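Local coordinates for protein ADP compounds hydrolase NudE (Escherichia coli, PDB 1VHZ) that hydrolyses ADP-ribose, NADH and the dinucleotides Ap3A and Ap2A as a magnesium-dependent homodimer of the Nudix family, at residues 103-114 with 126-137; 153-161 with 175-183. All blocks are in the same frame, centred on the assembly; numbering follows the deposited sequence.

Contact 1. Residues 103-114 with 126-137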
# COMPACT_ATOMS: atom_id res chain seq x y z
N GLY A 103 -8.93 -17.74 -15.96
CA GLY A 103 -9.04 -18.68 -17.04
C GLY A 103 -8.20 -18.40 -18.27
O GLY A 103 -8.44 -18.99 -19.33
N PHE A 104 -7.14 -17.60 -18.17
CA PHE A 104 -6.27 -17.34 -19.30
C PHE A 104 -4.80 -17.45 -18.84
O PHE A 104 -4.49 -17.23 -17.69
CB PHE A 104 -6.39 -15.94 -19.85
CG PHE A 104 -7.61 -15.48 -20.57
CD1 PHE A 104 -7.90 -15.90 -21.86
CD2 PHE A 104 -8.47 -14.56 -19.97
CE1 PHE A 104 -9.01 -15.45 -22.54
CE2 PHE A 104 -9.59 -14.10 -20.64
CZ PHE A 104 -9.86 -14.55 -21.92
N GLY A 105 -3.95 -17.77 -19.80
CA GLY A 105 -2.50 -17.78 -19.59
C GLY A 105 -2.05 -16.59 -20.45
O GLY A 105 -2.92 -16.06 -21.18
N ALA A 106 -0.80 -16.18 -20.43
CA ALA A 106 -0.41 -15.05 -21.29
C ALA A 106 0.91 -15.37 -21.98
O ALA A 106 1.79 -15.90 -21.29
CB ALA A 106 -0.25 -13.77 -20.46
N ASN A 107 1.06 -15.07 -23.26
CA ASN A 107 2.35 -15.36 -23.91
C ASN A 107 3.31 -14.20 -23.70
O ASN A 107 4.50 -14.35 -23.93
CB ASN A 107 2.19 -15.58 -25.42
CG ASN A 107 1.41 -16.86 -25.71
OD1 ASN A 107 1.68 -17.90 -25.11
ND2 ASN A 107 0.43 -16.78 -26.59
N ASP A 108 2.80 -13.05 -23.25
CA ASP A 108 3.68 -11.89 -23.07
C ASP A 108 3.52 -11.28 -21.70
O ASP A 108 2.63 -10.47 -21.42
CB ASP A 108 3.40 -10.92 -24.22
CG ASP A 108 4.29 -9.70 -24.22
OD1 ASP A 108 4.03 -8.74 -24.98
OD2 ASP A 108 5.27 -9.65 -23.46
N LEU A 109 4.45 -11.61 -20.81
CA LEU A 109 4.44 -11.12 -19.44
C LEU A 109 5.59 -10.17 -19.17
O LEU A 109 6.73 -10.45 -19.52
CB LEU A 109 4.46 -12.30 -18.46
CG LEU A 109 3.20 -13.18 -18.48
CD1 LEU A 109 3.47 -14.56 -17.91
CD2 LEU A 109 2.07 -12.50 -17.71
N THR A 110 5.27 -8.97 -18.64
CA THR A 110 6.33 -8.01 -18.37
C THR A 110 6.32 -7.53 -16.93
O THR A 110 5.31 -7.18 -16.32
CB THR A 110 6.64 -6.96 -19.39
OG1 THR A 110 6.77 -5.61 -18.93
CG2 THR A 110 5.84 -6.99 -20.65
N PHE A 111 7.49 -7.69 -16.32
CA PHE A 111 7.71 -7.31 -14.92
C PHE A 111 8.07 -5.83 -14.89
O PHE A 111 9.08 -5.36 -15.39
CB PHE A 111 8.72 -8.23 -14.27
CG PHE A 111 9.26 -7.76 -12.96
CD1 PHE A 111 10.62 -7.60 -12.79
CD2 PHE A 111 8.38 -7.42 -11.92
CE1 PHE A 111 11.12 -7.14 -11.57
CE2 PHE A 111 8.90 -6.96 -10.72
CZ PHE A 111 10.26 -6.81 -10.55
N LEU A 112 7.15 -5.05 -14.34
CA LEU A 112 7.25 -3.60 -14.32
C LEU A 112 7.80 -2.96 -13.08
O LEU A 112 8.46 -1.92 -13.13
CB LEU A 112 5.78 -3.13 -14.47
CG LEU A 112 5.47 -1.92 -15.31
CD1 LEU A 112 6.18 -1.97 -16.65
CD2 LEU A 112 3.95 -1.82 -15.53
N LYS A 113 7.47 -3.53 -11.91
CA LYS A 113 7.94 -2.88 -10.69
C LYS A 113 7.75 -3.80 -9.49
O LYS A 113 6.83 -4.64 -9.48
CB LYS A 113 7.07 -1.61 -10.46
CG LYS A 113 7.72 -0.51 -9.60
CD LYS A 113 8.67 0.28 -10.47
CE LYS A 113 9.72 1.05 -9.71
NZ LYS A 113 10.55 1.85 -10.68
N LYS A 114 8.58 -3.53 -8.49
CA LYS A 114 8.48 -4.28 -7.24
C LYS A 114 8.20 -3.27 -6.14
O LYS A 114 8.92 -2.28 -5.97
CB LYS A 114 9.73 -5.09 -6.96
CG LYS A 114 9.74 -5.76 -5.59
CD LYS A 114 11.13 -6.32 -5.33
CE LYS A 114 11.20 -7.80 -5.60
NZ LYS A 114 12.60 -8.29 -5.71
N MET A 126 5.50 -6.66 -3.38
CA MET A 126 4.51 -6.93 -4.42
C MET A 126 5.12 -6.69 -5.79
O MET A 126 5.63 -5.61 -6.10
CB MET A 126 3.28 -6.07 -4.15
CG MET A 126 2.28 -5.99 -5.29
SD MET A 126 1.51 -7.58 -5.61
CE MET A 126 0.27 -7.63 -4.32
N ASN A 127 5.08 -7.71 -6.64
CA ASN A 127 5.63 -7.58 -7.99
C ASN A 127 4.49 -7.33 -8.97
O ASN A 127 3.54 -8.12 -9.01
CB ASN A 127 6.42 -8.84 -8.40
CG ASN A 127 7.59 -9.11 -7.46
OD1 ASN A 127 8.68 -8.61 -7.66
ND2 ASN A 127 7.35 -9.88 -6.39
N ILE A 128 4.58 -6.23 -9.72
CA ILE A 128 3.56 -5.88 -10.70
C ILE A 128 3.92 -6.39 -12.08
O ILE A 128 4.98 -6.10 -12.65
CB ILE A 128 3.34 -4.35 -10.74
CG1 ILE A 128 2.86 -3.89 -9.35
CG2 ILE A 128 2.34 -3.98 -11.81
CD1 ILE A 128 2.96 -2.39 -9.14
N VAL A 129 3.06 -7.23 -12.65
CA VAL A 129 3.33 -7.78 -13.98
C VAL A 129 2.21 -7.45 -14.97
O VAL A 129 1.04 -7.56 -14.59
CB VAL A 129 3.45 -9.32 -13.88
CG1 VAL A 129 3.63 -9.96 -15.25
CG2 VAL A 129 4.56 -9.76 -12.95
N VAL A 130 2.55 -7.12 -16.21
CA VAL A 130 1.53 -6.86 -17.23
C VAL A 130 1.44 -8.10 -18.12
O VAL A 130 2.48 -8.63 -18.52
CB VAL A 130 1.88 -5.65 -18.12
CG1 VAL A 130 0.77 -5.38 -19.16
CG2 VAL A 130 2.12 -4.43 -17.28
N ALA A 131 0.24 -8.58 -18.37
CA ALA A 131 -0.03 -9.75 -19.17
C ALA A 131 -0.76 -9.42 -20.48
O ALA A 131 -1.82 -8.77 -20.45
CB ALA A 131 -0.98 -10.68 -18.41
N GLN A 132 -0.17 -9.80 -21.60
CA GLN A 132 -0.76 -9.59 -22.91
C GLN A 132 -0.66 -10.89 -23.72
O GLN A 132 0.13 -11.78 -23.38
CB GLN A 132 -0.09 -8.49 -23.71
CG GLN A 132 0.16 -7.21 -22.95
CD GLN A 132 0.93 -6.18 -23.76
OE1 GLN A 132 0.31 -5.41 -24.50
NE2 GLN A 132 2.24 -6.18 -23.63
N ASP A 133 -1.35 -10.92 -24.85
CA ASP A 133 -1.39 -12.06 -25.74
C ASP A 133 -1.86 -13.29 -24.96
O ASP A 133 -1.14 -14.27 -24.75
CB ASP A 133 -0.05 -12.29 -26.43
CG ASP A 133 -0.17 -13.39 -27.49
OD1 ASP A 133 -1.31 -13.64 -27.95
OD2 ASP A 133 0.85 -14.00 -27.83
N LEU A 134 -3.10 -13.19 -24.49
CA LEU A 134 -3.72 -14.22 -23.68
C LEU A 134 -4.32 -15.36 -24.50
O LEU A 134 -4.72 -15.18 -25.63
CB LEU A 134 -4.86 -13.62 -22.85
CG LEU A 134 -4.63 -12.29 -22.14
CD1 LEU A 134 -5.78 -12.01 -21.16
CD2 LEU A 134 -3.31 -12.26 -21.39
N TYR A 135 -4.44 -16.51 -23.85
CA TYR A 135 -5.02 -17.70 -24.45
C TYR A 135 -5.76 -18.43 -23.32
O TYR A 135 -5.34 -18.33 -22.17
CB TYR A 135 -3.95 -18.62 -25.06
CG TYR A 135 -2.89 -19.04 -24.08
CD1 TYR A 135 -3.06 -20.12 -23.24
CD2 TYR A 135 -1.73 -18.28 -23.94
CE1 TYR A 135 -2.08 -20.48 -22.32
CE2 TYR A 135 -0.74 -18.63 -23.03
CZ TYR A 135 -0.93 -19.73 -22.23
OH TYR A 135 0.05 -20.07 -21.31
N PRO A 136 -6.87 -19.07 -23.65
CA PRO A 136 -7.67 -19.80 -22.69
C PRO A 136 -6.94 -20.98 -22.08
O PRO A 136 -6.34 -21.80 -22.77
CB PRO A 136 -8.89 -20.29 -23.47
CG PRO A 136 -8.83 -19.65 -24.81
CD PRO A 136 -7.42 -19.17 -25.02
N GLU A 137 -6.95 -21.07 -20.76
CA GLU A 137 -6.33 -22.14 -20.02
C GLU A 137 -6.68 -21.91 -18.54
O GLU A 137 -6.35 -20.87 -17.97
CB GLU A 137 -4.83 -22.31 -20.15
CG GLU A 137 -4.31 -23.46 -19.30
CD GLU A 137 -2.83 -23.72 -19.40
OE1 GLU A 137 -2.27 -24.40 -18.51
OE2 GLU A 137 -2.17 -23.27 -20.36
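Thr-110 and Val-130 trade both backbone hydrogen bonds at the middle of an antiparallel beta hairpin, each 2.8 Å from N to O. Asp-108 and Gln-132 form a second such hydrogen-bonded pair, slightly longer. Toward Lys-113 the register slips by one in a beta bulge: Ile-128 O takes Leu-112 N, whereas Ile-128 N gives to Lys-113 O in a nearly straight bond (176° at the hydrogen). At the corner where the hairpin bends, Asn-107 N bonds Asp-133 O at 2.8 Å, and Asn-107 ND2 reaches Asp-133 OD2 at 3.1 Å, coming from above the carboxylate plane. Past it, Gly-105 N and O hold Tyr-135 O and N; Ala-106 N turns instead to Asn-95 OD1 of helix 90-102. The Tyr-135 ring lies over Gly-105, whose CA is 3.9 Å from the ring centroid, a CH-pi contact reached with CG between backbone N and carbonyl carbon (chi1 57°). Leu-134 CD1 covers one face of the Phe-104 ring. Gly-103, in the Nudix box, accepts Glu-137 N on its O at 2.9 Å. Buried Asn-127 turns ND2 to Ala-51 O and Glu-50 OE1. Held by main-chain bonds, the pairing should depend little on side-chain identity, except where Asn-107 and Asp-133 tie the corner.

Contact 2. Residues 153-161 with 175-183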
# COMPACT_ATOMS: atom_id res chain seq x y z
N PRO A 153 -11.87 -0.21 -20.53
CA PRO A 153 -11.13 0.36 -21.63
C PRO A 153 -9.90 1.14 -21.19
O PRO A 153 -9.99 1.99 -20.31
CB PRO A 153 -12.12 1.23 -22.37
CG PRO A 153 -13.40 1.18 -21.66
CD PRO A 153 -13.26 0.27 -20.47
N LEU A 154 -8.79 0.91 -21.89
CA LEU A 154 -7.54 1.60 -21.60
C LEU A 154 -7.70 3.10 -21.75
O LEU A 154 -7.16 3.89 -20.97
CB LEU A 154 -6.45 1.17 -22.61
CG LEU A 154 -5.86 -0.23 -22.43
CD1 LEU A 154 -4.71 -0.45 -23.42
CD2 LEU A 154 -5.37 -0.43 -21.01
N ALA A 155 -8.45 3.49 -22.78
CA ALA A 155 -8.72 4.89 -23.09
C ALA A 155 -9.39 5.62 -21.95
O ALA A 155 -9.28 6.84 -21.87
CB ALA A 155 -9.55 5.00 -24.39
N HIS A 156 -10.04 4.92 -21.02
CA HIS A 156 -10.68 5.53 -19.87
C HIS A 156 -10.18 4.91 -18.57
O HIS A 156 -10.83 4.98 -17.52
CB HIS A 156 -12.22 5.37 -19.96
CG HIS A 156 -12.73 6.11 -21.16
ND1 HIS A 156 -12.77 7.49 -21.19
CD2 HIS A 156 -13.11 5.68 -22.39
CE1 HIS A 156 -13.20 7.88 -22.37
NE2 HIS A 156 -13.42 6.81 -23.12
N MET A 157 -8.97 4.36 -18.59
CA MET A 157 -8.32 3.73 -17.47
C MET A 157 -8.39 4.57 -16.17
O MET A 157 -8.52 4.01 -15.10
CB MET A 157 -6.82 3.62 -17.67
CG MET A 157 -6.11 2.63 -18.48
SD MET A 157 -4.38 3.19 -18.70
CE MET A 157 -3.63 2.22 -17.38
N MET A 158 -8.01 5.85 -16.29
CA MET A 158 -8.00 6.76 -15.17
C MET A 158 -9.36 6.93 -14.54
O MET A 158 -9.40 7.31 -13.35
CB MET A 158 -7.34 8.10 -15.52
CG MET A 158 -5.89 7.94 -16.02
SD MET A 158 -4.97 6.57 -15.28
CE MET A 158 -4.59 7.23 -13.67
N ASP A 159 -10.49 6.59 -15.18
CA ASP A 159 -11.79 6.71 -14.51
C ASP A 159 -11.86 5.76 -13.31
O ASP A 159 -12.72 5.95 -12.42
CB ASP A 159 -12.96 6.41 -15.43
CG ASP A 159 -13.07 7.26 -16.66
OD1 ASP A 159 -12.41 8.31 -16.75
OD2 ASP A 159 -13.83 6.88 -17.58
N LEU A 160 -11.02 4.72 -13.23
CA LEU A 160 -11.06 3.79 -12.10
C LEU A 160 -10.85 4.48 -10.75
O LEU A 160 -11.31 4.01 -9.71
CB LEU A 160 -10.03 2.67 -12.27
CG LEU A 160 -10.43 1.53 -13.23
CD1 LEU A 160 -9.21 0.76 -13.67
CD2 LEU A 160 -11.46 0.61 -12.56
N LEU A 161 -10.20 5.64 -10.74
CA LEU A 161 -9.95 6.46 -9.57
C LEU A 161 -11.20 7.11 -9.01
O LEU A 161 -11.12 7.79 -7.97
CB LEU A 161 -8.95 7.58 -9.96
CG LEU A 161 -7.47 7.35 -9.74
CD1 LEU A 161 -7.09 5.91 -9.50
CD2 LEU A 161 -6.63 7.97 -10.85
N LEU A 175 -1.99 0.97 -11.58
CA LEU A 175 -2.70 1.68 -12.63
C LEU A 175 -1.81 2.74 -13.27
O LEU A 175 -1.64 2.76 -14.48
CB LEU A 175 -3.95 2.35 -12.02
CG LEU A 175 -4.82 3.08 -13.03
CD1 LEU A 175 -5.52 2.08 -13.95
CD2 LEU A 175 -5.81 4.00 -12.33
N PHE A 176 -1.21 3.60 -12.46
CA PHE A 176 -0.32 4.66 -12.94
C PHE A 176 0.97 4.09 -13.54
O PHE A 176 1.48 4.66 -14.51
CB PHE A 176 0.04 5.60 -11.77
CG PHE A 176 -0.97 6.67 -11.46
CD1 PHE A 176 -1.71 6.63 -10.30
CD2 PHE A 176 -1.15 7.75 -12.32
CE1 PHE A 176 -2.61 7.64 -9.97
CE2 PHE A 176 -2.06 8.75 -12.02
CZ PHE A 176 -2.79 8.71 -10.84
N LEU A 177 1.52 3.00 -13.02
CA LEU A 177 2.74 2.43 -13.57
C LEU A 177 2.50 1.82 -14.95
O LEU A 177 3.30 1.98 -15.86
CB LEU A 177 3.37 1.40 -12.62
CG LEU A 177 4.00 2.01 -11.36
CD1 LEU A 177 4.14 0.96 -10.27
CD2 LEU A 177 5.33 2.68 -11.66
N VAL A 178 1.35 1.17 -15.14
CA VAL A 178 1.01 0.58 -16.43
C VAL A 178 0.76 1.66 -17.47
O VAL A 178 1.16 1.59 -18.64
CB VAL A 178 -0.20 -0.35 -16.27
CG1 VAL A 178 -0.73 -0.78 -17.64
CG2 VAL A 178 0.20 -1.57 -15.43
N ARG A 179 0.07 2.72 -17.06
CA ARG A 179 -0.19 3.85 -17.97
C ARG A 179 1.13 4.47 -18.42
O ARG A 179 1.26 4.82 -19.59
CB ARG A 179 -1.03 4.88 -17.24
CG ARG A 179 -1.45 6.09 -18.13
CD ARG A 179 -1.58 7.22 -17.15
NE ARG A 179 -2.43 8.33 -17.41
CZ ARG A 179 -2.27 9.45 -16.67
NH1 ARG A 179 -3.04 10.50 -16.87
NH2 ARG A 179 -1.32 9.47 -15.73
N GLU A 180 2.10 4.63 -17.50
CA GLU A 180 3.39 5.19 -17.88
C GLU A 180 4.05 4.27 -18.92
O GLU A 180 4.54 4.72 -19.94
CB GLU A 180 4.37 5.29 -16.73
CG GLU A 180 4.54 6.53 -15.95
CD GLU A 180 4.18 7.84 -16.58
OE1 GLU A 180 5.06 8.49 -17.19
OE2 GLU A 180 3.01 8.26 -16.46
N TRP A 181 4.03 2.97 -18.61
CA TRP A 181 4.61 1.98 -19.52
C TRP A 181 3.92 2.01 -20.88
O TRP A 181 4.57 1.92 -21.93
CB TRP A 181 4.52 0.61 -18.87
CG TRP A 181 5.03 -0.54 -19.68
CD1 TRP A 181 6.33 -0.91 -19.88
CD2 TRP A 181 4.21 -1.49 -20.37
NE1 TRP A 181 6.36 -2.05 -20.66
CE2 TRP A 181 5.08 -2.43 -20.96
CE3 TRP A 181 2.83 -1.64 -20.52
CZ2 TRP A 181 4.61 -3.49 -21.74
CZ3 TRP A 181 2.36 -2.71 -21.29
CH2 TRP A 181 3.26 -3.62 -21.88
N LEU A 182 2.60 2.11 -20.91
CA LEU A 182 1.83 2.17 -22.15
C LEU A 182 2.25 3.39 -22.98
O LEU A 182 2.30 3.32 -24.21
CB LEU A 182 0.36 2.22 -21.84
CG LEU A 182 -0.65 1.16 -22.14
CD1 LEU A 182 -0.11 -0.14 -22.69
CD2 LEU A 182 -1.52 0.90 -20.89
N LYS A 183 2.58 4.50 -22.34
CA LYS A 183 3.04 5.71 -22.99
C LYS A 183 4.34 5.46 -23.74
O LYS A 183 4.51 5.85 -24.89
CB LYS A 183 3.27 6.84 -21.97
CG LYS A 183 2.03 7.62 -21.59
CD LYS A 183 2.28 8.58 -20.44
CE LYS A 183 0.99 9.27 -20.02
NZ LYS A 183 1.14 10.02 -18.73
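Met-157 and Met-158 project from the 3-10 segment 154-161 onto helix 169-184, the C-terminal helix of this Nudix hydrolase, and the joint is made mostly by apolar packing. Its tight part surrounds Leu-175, which enters between the two methionines and Leu-161: CD2 lies 3.6 Å from Leu-161 CD1 and 3.7 Å from Met-158 CE, while CD1 meets Met-157 CE and Leu-160 CD1. Leu-175 CG stands opposite the backbone N (chi1 -177°), which carries both methyls toward the 3-10 segment. Met-157, bent at chi3, lays CE against Leu-175 O and Arg-179 CB. Toward Leu-182 the packing is looser, Leu-154 CD2 approaching Leu-182 CD2 only to 4.1 Å. The partly exposed flank is formed by Met-158 and Arg-179, whose side chains cross at about a right angle with Met-158 CG over a guanidinium face, 3.7 Å from Arg-179 NE. Arg-179 NH2 makes a salt bridge with Glu-180 of the second subunit. An alanine in place of Arg-179 would be likely to leave that glutamate without this mate and Met-158 without the flat group beneath its CG. Phe-176 meets its counterpart in the second subunit, their ring planes nearly parallel. Within the chain, in a Met-aromatic contact, Met-158 CE sits over one face of the Phe-176 ring, 3.7 Å from its centroid.

How the contacts relate
Helix 169-184 joins the two contacts, whose centres lie 16 Å apart: one flank receives the 3-10 segment of contact 2, another rests on the hairpin of contact 1. There Leu-112 CD1 comes within 3.4 Å of Trp-181 CD1, and Ile-128 CD1 within 3.7 Å of Leu-177 CD1. Both contacts reach the dimer interface, Lys-113 NZ making a hydrogen bond to Leu-161 O of the second subunit. Contact 1 is nearer the probable metal site: the side chain of Val-129 is about 9 Å from that of Glu-97, and Gly-103 closely follows Glu-101 in the chain, both glutamates being metal ligands by similarity. Contact 2 lies away from the annotated sites.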